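Local coordinates for protein transcriptional regulator (Bacillus halodurans, PDB 1Z4E) that has a GNAT fold and is probably an acyltransferase, although it was named a transcriptional regulator and its substrate is not established, at residues D52-L57 / K115-H120; F74-Y77 / S83-A86. All coordinates share one frame; numbering follows the deposited sequence.

Contact 1 of 2, residues D52-L57 / K115-H120; sequences DKNNEL and KERGCH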
ATOM      1  N   ASP A  52      14.744  -2.560   6.504  1.00 14.10           N
ATOM      2  CA  ASP A  52      14.233  -2.787   5.149  1.00 16.87           C
ATOM      3  C   ASP A  52      14.541  -1.551   4.310  1.00 17.21           C
ATOM      4  O   ASP A  52      13.954  -0.488   4.531  1.00 17.56           O
ATOM      5  CB  ASP A  52      12.719  -3.019   5.192  1.00 19.82           C
ATOM      6  CG  ASP A  52      12.132  -3.368   3.829  1.00 18.97           C
ATOM      7  OD1 ASP A  52      12.851  -3.258   2.807  1.00 18.67           O
ATOM      8  OD2 ASP A  52      10.940  -3.742   3.784  1.00 24.39           O
ATOM      9  N   LYS A  53      15.465  -1.681   3.357  1.00 13.35           N
ATOM     10  CA  LYS A  53      15.845  -0.551   2.504  1.00 16.41           C
ATOM     11  C   LYS A  53      14.722   0.002   1.614  1.00 15.58           C
ATOM     12  O   LYS A  53      14.808   1.135   1.140  1.00 17.45           O
ATOM     13  CB  LYS A  53      17.045  -0.923   1.623  1.00 35.24           C
ATOM     14  CG  LYS A  53      18.353  -1.080   2.386  1.00 42.98           C
ATOM     15  CD  LYS A  53      19.525  -1.397   1.453  1.00 42.39           C
ATOM     16  CE  LYS A  53      19.926  -0.200   0.589  1.00 45.82           C
ATOM     17  NZ  LYS A  53      20.481   0.938   1.392  1.00 47.25           N
ATOM     18  N   ASN A  54      13.676  -0.790   1.396  1.00 15.01           N
ATOM     19  CA  ASN A  54      12.550  -0.371   0.558  1.00 14.85           C
ATOM     20  C   ASN A  54      11.370   0.153   1.368  1.00 12.69           C
ATOM     21  O   ASN A  54      10.264   0.320   0.840  1.00 14.97           O
ATOM     22  CB  ASN A  54      12.089  -1.538  -0.321  1.00 19.30           C
ATOM     23  CG  ASN A  54      13.088  -1.880  -1.407  1.00 24.52           C
ATOM     24  OD1 ASN A  54      13.245  -3.043  -1.773  1.00 30.72           O
ATOM     25  ND2 ASN A  54      13.760  -0.867  -1.937  1.00 25.62           N
ATOM     26  N   ASN A  55      11.606   0.400   2.654  1.00 15.66           N
ATOM     27  CA  ASN A  55      10.581   0.934   3.547  1.00 16.14           C
ATOM     28  C   ASN A  55      11.291   2.064   4.284  1.00 16.36           C
ATOM     29  O   ASN A  55      12.250   1.820   5.009  1.00 15.10           O
ATOM     30  CB  ASN A  55      10.121  -0.154   4.523  1.00 15.22           C
ATOM     31  CG  ASN A  55       8.778   0.149   5.138  1.00 18.82           C
ATOM     32  OD1 ASN A  55       8.068   1.055   4.691  1.00 22.33           O
ATOM     33  ND2 ASN A  55       8.406  -0.617   6.159  1.00 21.04           N
ATOM     34  N   GLU A  56      10.835   3.301   4.098  1.00 17.36           N
ATOM     35  CA  GLU A  56      11.516   4.425   4.724  1.00 19.24           C
ATOM     36  C   GLU A  56      10.648   5.448   5.433  1.00 19.87           C
ATOM     37  O   GLU A  56       9.497   5.696   5.059  1.00 19.00           O
ATOM     38  CB  GLU A  56      12.339   5.172   3.672  1.00 18.91           C
ATOM     39  CG  GLU A  56      13.145   4.271   2.749  1.00 20.29           C
ATOM     40  CD  GLU A  56      13.863   5.044   1.668  1.00 24.25           C
ATOM     41  OE1 GLU A  56      13.294   6.040   1.173  1.00 23.76           O
ATOM     42  OE2 GLU A  56      14.991   4.647   1.303  1.00 22.44           O
ATOM     43  N   LEU A  57      11.228   6.048   6.467  1.00 17.12           N
ATOM     44  CA  LEU A  57      10.575   7.109   7.214  1.00 18.71           C
ATOM     45  C   LEU A  57      11.358   8.348   6.806  1.00 15.71           C
ATOM     46  O   LEU A  57      12.589   8.392   6.931  1.00 17.39           O
ATOM     47  CB  LEU A  57      10.679   6.861   8.720  1.00 15.76           C
ATOM     48  CG  LEU A  57       9.673   5.835   9.238  1.00 21.81           C
ATOM     49  CD1 LEU A  57      10.051   5.373  10.643  1.00 19.33           C
ATOM     50  CD2 LEU A  57       8.276   6.461   9.218  1.00 21.16           C
ATOM     51  N   LYS A 115      10.769   7.868  -8.279  1.00 17.20           N
ATOM     52  CA  LYS A 115      11.222   7.815  -9.669  1.00 17.82           C
ATOM     53  C   LYS A 115      12.640   7.244  -9.698  1.00 18.99           C
ATOM     54  O   LYS A 115      12.967   6.403 -10.543  1.00 18.64           O
ATOM     55  CB  LYS A 115      11.219   9.213 -10.300  1.00 17.86           C
ATOM     56  CG  LYS A 115       9.838   9.811 -10.508  1.00 17.41           C
ATOM     57  CD  LYS A 115       9.955  11.225 -11.049  1.00 17.31           C
ATOM     58  CE  LYS A 115       8.595  11.867 -11.281  1.00 20.05           C
ATOM     59  NZ  LYS A 115       8.760  13.281 -11.731  1.00 20.42           N
ATOM     60  N   GLU A 116      13.475   7.707  -8.770  1.00 23.16           N
ATOM     61  CA  GLU A 116      14.856   7.232  -8.665  1.00 26.99           C
ATOM     62  C   GLU A 116      14.903   5.717  -8.482  1.00 27.61           C
ATOM     63  O   GLU A 116      15.777   5.048  -9.036  1.00 27.58           O
ATOM     64  CB  GLU A 116      15.558   7.885  -7.472  1.00 34.68           C
ATOM     65  CG  GLU A 116      16.121   9.268  -7.728  1.00 37.84           C
ATOM     66  CD  GLU A 116      16.498   9.979  -6.437  1.00 37.13           C
ATOM     67  OE1 GLU A 116      16.800   9.287  -5.439  1.00 41.85           O
ATOM     68  OE2 GLU A 116      16.498  11.227  -6.422  1.00 44.84           O
ATOM     69  N   ARG A 117      13.970   5.189  -7.691  1.00 25.48           N
ATOM     70  CA  ARG A 117      13.899   3.754  -7.421  1.00 25.22           C
ATOM     71  C   ARG A 117      13.306   2.964  -8.582  1.00 24.10           C
ATOM     72  O   ARG A 117      13.213   1.739  -8.517  1.00 26.39           O
ATOM     73  CB  ARG A 117      13.051   3.478  -6.174  1.00 39.06           C
ATOM     74  CG  ARG A 117      13.610   4.018  -4.881  1.00 47.55           C
ATOM     75  CD  ARG A 117      14.943   3.385  -4.525  1.00 53.56           C
ATOM     76  NE  ARG A 117      15.450   3.942  -3.277  1.00 48.61           N
ATOM     77  CZ  ARG A 117      15.192   3.454  -2.067  1.00 44.78           C
ATOM     78  NH1 ARG A 117      14.434   2.375  -1.916  1.00 34.78           N
ATOM     79  NH2 ARG A 117      15.681   4.067  -1.000  1.00 47.63           N
ATOM     80  N   GLY A 118      12.887   3.656  -9.633  1.00 24.72           N
ATOM     81  CA  GLY A 118      12.320   2.964 -10.776  1.00 21.56           C
ATOM     82  C   GLY A 118      10.832   2.654 -10.687  1.00 22.18           C
ATOM     83  O   GLY A 118      10.332   1.806 -11.429  1.00 18.03           O
ATOM     84  N   CYS A 119      10.121   3.324  -9.781  1.00 16.31           N
ATOM     85  CA  CYS A 119       8.680   3.115  -9.633  1.00 18.68           C
ATOM     86  C   CYS A 119       7.945   3.783 -10.789  1.00 18.59           C
ATOM     87  O   CYS A 119       8.351   4.850 -11.247  1.00 19.30           O
ATOM     88  CB  CYS A 119       8.190   3.719  -8.315  1.00 15.40           C
ATOM     89  SG  CYS A 119       8.854   2.900  -6.870  1.00 17.01           S
ATOM     90  N   HIS A 120       6.866   3.167 -11.260  1.00 17.09           N
ATOM     91  CA  HIS A 120       6.117   3.754 -12.359  1.00 16.72           C
ATOM     92  C   HIS A 120       4.870   4.497 -11.898  1.00 13.55           C
ATOM     93  O   HIS A 120       4.207   5.176 -12.684  1.00 12.61           O
ATOM     94  CB  HIS A 120       5.775   2.688 -13.398  1.00 28.20           C
ATOM     95  CG  HIS A 120       6.984   2.123 -14.080  1.00 35.34           C
ATOM     96  ND1 HIS A 120       8.146   2.848 -14.244  1.00 36.43           N
ATOM     97  CD2 HIS A 120       7.211   0.915 -14.648  1.00 33.73           C
ATOM     98  CE1 HIS A 120       9.036   2.110 -14.882  1.00 37.01           C
ATOM     99  NE2 HIS A 120       8.494   0.933 -15.139  1.00 40.34           N
TER
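Arg117 reaches across to Glu56 and to the turn that leads into its strand, and its guanidinium carries the whole contact. NH2 forms a salt bridge with Glu56 OE2, modelled at 2.5 Å, shorter than such pairs usually run and so doubtful in detail. The carboxylate lies at the guanidinium edge with its own plane 89° from that of the guanidinium; of its oxygens OE2 meets NH2, while OE1 lies 3.8 Å from the same nitrogen. On the other terminal nitrogen, NH1 gives a weak hydrogen bond of 3.3 Å to the backbone O of Lys53, again near the guanidinium plane. Asn54 ND2 approaches NH1 as closely, but both are donors, and this is proximity without a bond.

The two side chains come from opposite directions. Glu56 is extended beyond CG, whereas Arg117 turns at chi2 (-63°), and its straight chi3 (180°) then carries the guanidinium out to Glu56 and the Lys53 carbonyl. Glu56 OE2 has a second cationic mate in Arg113, whose NH2 lies close to that of Arg117; the shared carboxylate probably offsets the like charges. Phe74 of the intervening strand 65-76 packs against both Glu56 and Arg117.

Further out, the Lys53 carbonyl is set by a type I turn from Asp52 to Asn55, closed by Asn55 N to Asp52 O. Asp52 OD1 also accepts from Asn54 N at 3.0 Å, forming an Asx turn. Behind Arg117, Gly118 takes up positive phi in a Schellman motif that ends helix 102-116 and redirects the chain toward strand 119-127. The ion pair thus ties the C-terminal end of this helix to the start of strand 55-62, joining a helix to the sheet it packs on in the GNAT fold.

Contact 2 of 2, residues F74-Y77 / S83-A86; sequences FTPY and SWRA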
ATOM      1  N   PHE A  74       8.469   1.059  -1.263  1.00 13.50           N
ATOM      2  CA  PHE A  74       8.669   0.739  -2.676  1.00 12.98           C
ATOM      3  C   PHE A  74       8.459  -0.759  -2.804  1.00 11.45           C
ATOM      4  O   PHE A  74       9.170  -1.541  -2.175  1.00 13.00           O
ATOM      5  CB  PHE A  74      10.089   1.123  -3.089  1.00 16.36           C
ATOM      6  CG  PHE A  74      10.454   2.528  -2.722  1.00 19.91           C
ATOM      7  CD1 PHE A  74       9.906   3.606  -3.406  1.00 13.97           C
ATOM      8  CD2 PHE A  74      11.325   2.777  -1.663  1.00 21.18           C
ATOM      9  CE1 PHE A  74      10.216   4.919  -3.038  1.00 16.25           C
ATOM     10  CE2 PHE A  74      11.642   4.079  -1.287  1.00 22.78           C
ATOM     11  CZ  PHE A  74      11.087   5.153  -1.974  1.00 16.14           C
ATOM     12  N   THR A  75       7.497  -1.154  -3.628  1.00 12.74           N
ATOM     13  CA  THR A  75       7.140  -2.567  -3.767  1.00 14.13           C
ATOM     14  C   THR A  75       6.917  -3.030  -5.211  1.00 13.26           C
ATOM     15  O   THR A  75       6.369  -2.295  -6.025  1.00 12.21           O
ATOM     16  CB  THR A  75       5.823  -2.834  -2.981  1.00 13.66           C
ATOM     17  OG1 THR A  75       5.955  -2.314  -1.653  1.00 17.57           O
ATOM     18  CG2 THR A  75       5.502  -4.333  -2.913  1.00 17.14           C
ATOM     19  N   PRO A  76       7.355  -4.259  -5.544  1.00 15.09           N
ATOM     20  CA  PRO A  76       7.159  -4.773  -6.905  1.00 14.82           C
ATOM     21  C   PRO A  76       5.784  -5.434  -7.006  1.00 13.37           C
ATOM     22  O   PRO A  76       5.300  -6.018  -6.037  1.00 12.88           O
ATOM     23  CB  PRO A  76       8.287  -5.789  -7.059  1.00 14.39           C
ATOM     24  CG  PRO A  76       8.426  -6.340  -5.659  1.00 17.36           C
ATOM     25  CD  PRO A  76       8.337  -5.083  -4.806  1.00 15.63           C
ATOM     26  N   TYR A  77       5.164  -5.329  -8.176  1.00 11.69           N
ATOM     27  CA  TYR A  77       3.862  -5.926  -8.446  1.00 13.58           C
ATOM     28  C   TYR A  77       3.930  -6.496  -9.866  1.00 13.98           C
ATOM     29  O   TYR A  77       4.813  -6.126 -10.639  1.00 11.40           O
ATOM     30  CB  TYR A  77       2.758  -4.860  -8.395  1.00 15.91           C
ATOM     31  CG  TYR A  77       2.602  -4.175  -7.058  1.00 19.40           C
ATOM     32  CD1 TYR A  77       1.725  -4.666  -6.089  1.00 15.43           C
ATOM     33  CD2 TYR A  77       3.337  -3.033  -6.761  1.00 18.38           C
ATOM     34  CE1 TYR A  77       1.585  -4.017  -4.845  1.00 19.00           C
ATOM     35  CE2 TYR A  77       3.211  -2.389  -5.546  1.00 18.46           C
ATOM     36  CZ  TYR A  77       2.338  -2.875  -4.594  1.00 17.65           C
ATOM     37  OH  TYR A  77       2.221  -2.189  -3.407  1.00 22.88           O
ATOM     38  N   SER A  83       5.496  -3.461 -12.820  1.00 14.02           N
ATOM     39  CA  SER A  83       5.964  -2.165 -12.339  1.00 17.16           C
ATOM     40  C   SER A  83       6.023  -2.068 -10.825  1.00 18.65           C
ATOM     41  O   SER A  83       5.129  -2.543 -10.132  1.00 15.31           O
ATOM     42  CB  SER A  83       5.036  -1.035 -12.819  1.00 22.28           C
ATOM     43  OG  SER A  83       5.080  -0.850 -14.217  1.00 24.26           O
ATOM     44  N   TRP A  84       7.083  -1.440 -10.330  1.00 12.58           N
ATOM     45  CA  TRP A  84       7.233  -1.194  -8.907  1.00 13.59           C
ATOM     46  C   TRP A  84       6.372   0.036  -8.612  1.00 13.75           C
ATOM     47  O   TRP A  84       6.240   0.914  -9.462  1.00 11.15           O
ATOM     48  CB  TRP A  84       8.682  -0.843  -8.569  1.00 14.62           C
ATOM     49  CG  TRP A  84       9.570  -2.013  -8.333  1.00 15.99           C
ATOM     50  CD1 TRP A  84       9.941  -2.962  -9.241  1.00 14.96           C
ATOM     51  CD2 TRP A  84      10.232  -2.345  -7.109  1.00 14.19           C
ATOM     52  NE1 TRP A  84      10.797  -3.865  -8.656  1.00 15.65           N
ATOM     53  CE2 TRP A  84      10.992  -3.510  -7.347  1.00 16.17           C
ATOM     54  CE3 TRP A  84      10.257  -1.770  -5.830  1.00 14.71           C
ATOM     55  CZ2 TRP A  84      11.774  -4.116  -6.351  1.00 15.16           C
ATOM     56  CZ3 TRP A  84      11.034  -2.372  -4.839  1.00 14.83           C
ATOM     57  CH2 TRP A  84      11.782  -3.535  -5.108  1.00 21.34           C
ATOM     58  N   ARG A  85       5.786   0.097  -7.422  1.00 12.34           N
ATOM     59  CA  ARG A  85       4.982   1.249  -7.031  1.00 14.78           C
ATOM     60  C   ARG A  85       5.514   1.764  -5.709  1.00 12.87           C
ATOM     61  O   ARG A  85       6.075   1.000  -4.918  1.00 10.67           O
ATOM     62  CB  ARG A  85       3.516   0.872  -6.808  1.00 10.13           C
ATOM     63  CG  ARG A  85       2.829   0.185  -7.967  1.00 18.74           C
ATOM     64  CD  ARG A  85       1.351   0.028  -7.651  1.00 12.31           C
ATOM     65  NE  ARG A  85       0.671  -0.841  -8.602  1.00 14.99           N
ATOM     66  CZ  ARG A  85      -0.648  -1.015  -8.644  1.00 16.89           C
ATOM     67  NH1 ARG A  85      -1.428  -0.366  -7.785  1.00 12.29           N
ATOM     68  NH2 ARG A  85      -1.184  -1.848  -9.531  1.00 19.25           N
ATOM     69  N   ALA A  86       5.346   3.059  -5.476  1.00 14.00           N
ATOM     70  CA  ALA A  86       5.744   3.662  -4.216  1.00 14.00           C
ATOM     71  C   ALA A  86       4.436   4.043  -3.524  1.00 14.58           C
ATOM     72  O   ALA A  86       3.589   4.711  -4.125  1.00 14.68           O
ATOM     73  CB  ALA A  86       6.587   4.914  -4.453  1.00 13.10           C
TER
HETATM   74  O   HOH W   1       3.979   0.192  -2.927  1.00 22.06           O
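Thr75 and Arg85 form the hydrogen-bonded pair at the centre of this antiparallel ladder. Thr75 N donates to Arg85 O at 2.9 Å and Arg85 N to Thr75 O at 2.8 Å, both nearly straight. Beyond them, Tyr77 N makes only a weak bond to Ser83 O. The same Thr75 and Arg85 oxygens take CA-H...O contacts from Trp84 and Phe74.

Apolar and pi contacts differ on the two faces of the sheet. On one, Pro76 CB sits over the Trp84 indole, 3.7 Å from the centroid of its five-membered ring in a CH-pi contact, the two side chains lying alongside each other. The six-membered ring runs back along the backbone, bringing CZ3 within 3.4 Å of Phe74 O. Phe74 CD1 meets Ala86 CB at 3.7 Å. Trp84 NE1 is hydrogen-bonded to Glu48 OE1 of the second subunit. A valine in place of Trp84 would probably leave Pro76 without its aromatic platform and that glutamate without its indole partner.

These are adjacent central strands of the GNAT sheet, 65-76 and 84-93, linked through the short helix 79-82.

On the face with Thr75, the Arg85 chain is straight (chi2 -173°, chi3 -169°) and crosses one face of the Tyr77 ring, at about a right angle to that side chain. CB and CG touch the ring at CE2 and CD2, and the guanidinium carries on over the same face as a cation-pi partner, CZ 4.9 Å from the ring centroid with the planes 43° apart. Thr79 and Gln123 bind its terminal nitrogens.

One water donates to Arg85 O and is hydrogen-bonded to Tyr77 OH, its oxygen 3.0 Å from each.

Both contacts belong to the same sheet but differ in depth and chemistry. Contact 2 is buried and joins neighbouring strands through backbone bonds and aromatic packing, burying 429 Å² between its segments. Contact 1 is partly buried, buries 123 Å², and depends on one arginine reaching from a helix end to a more distant strand. Along the chain, contact 2 is nested inside the loop that contact 1 closes. They meet directly: Asn54 O is 2.9 Å from Phe74 N and His120 N is 2.9 Å from Trp84 O, both probable hydrogen bonds, so the four segments are consecutive across the sheet. Both also touch the second subunit.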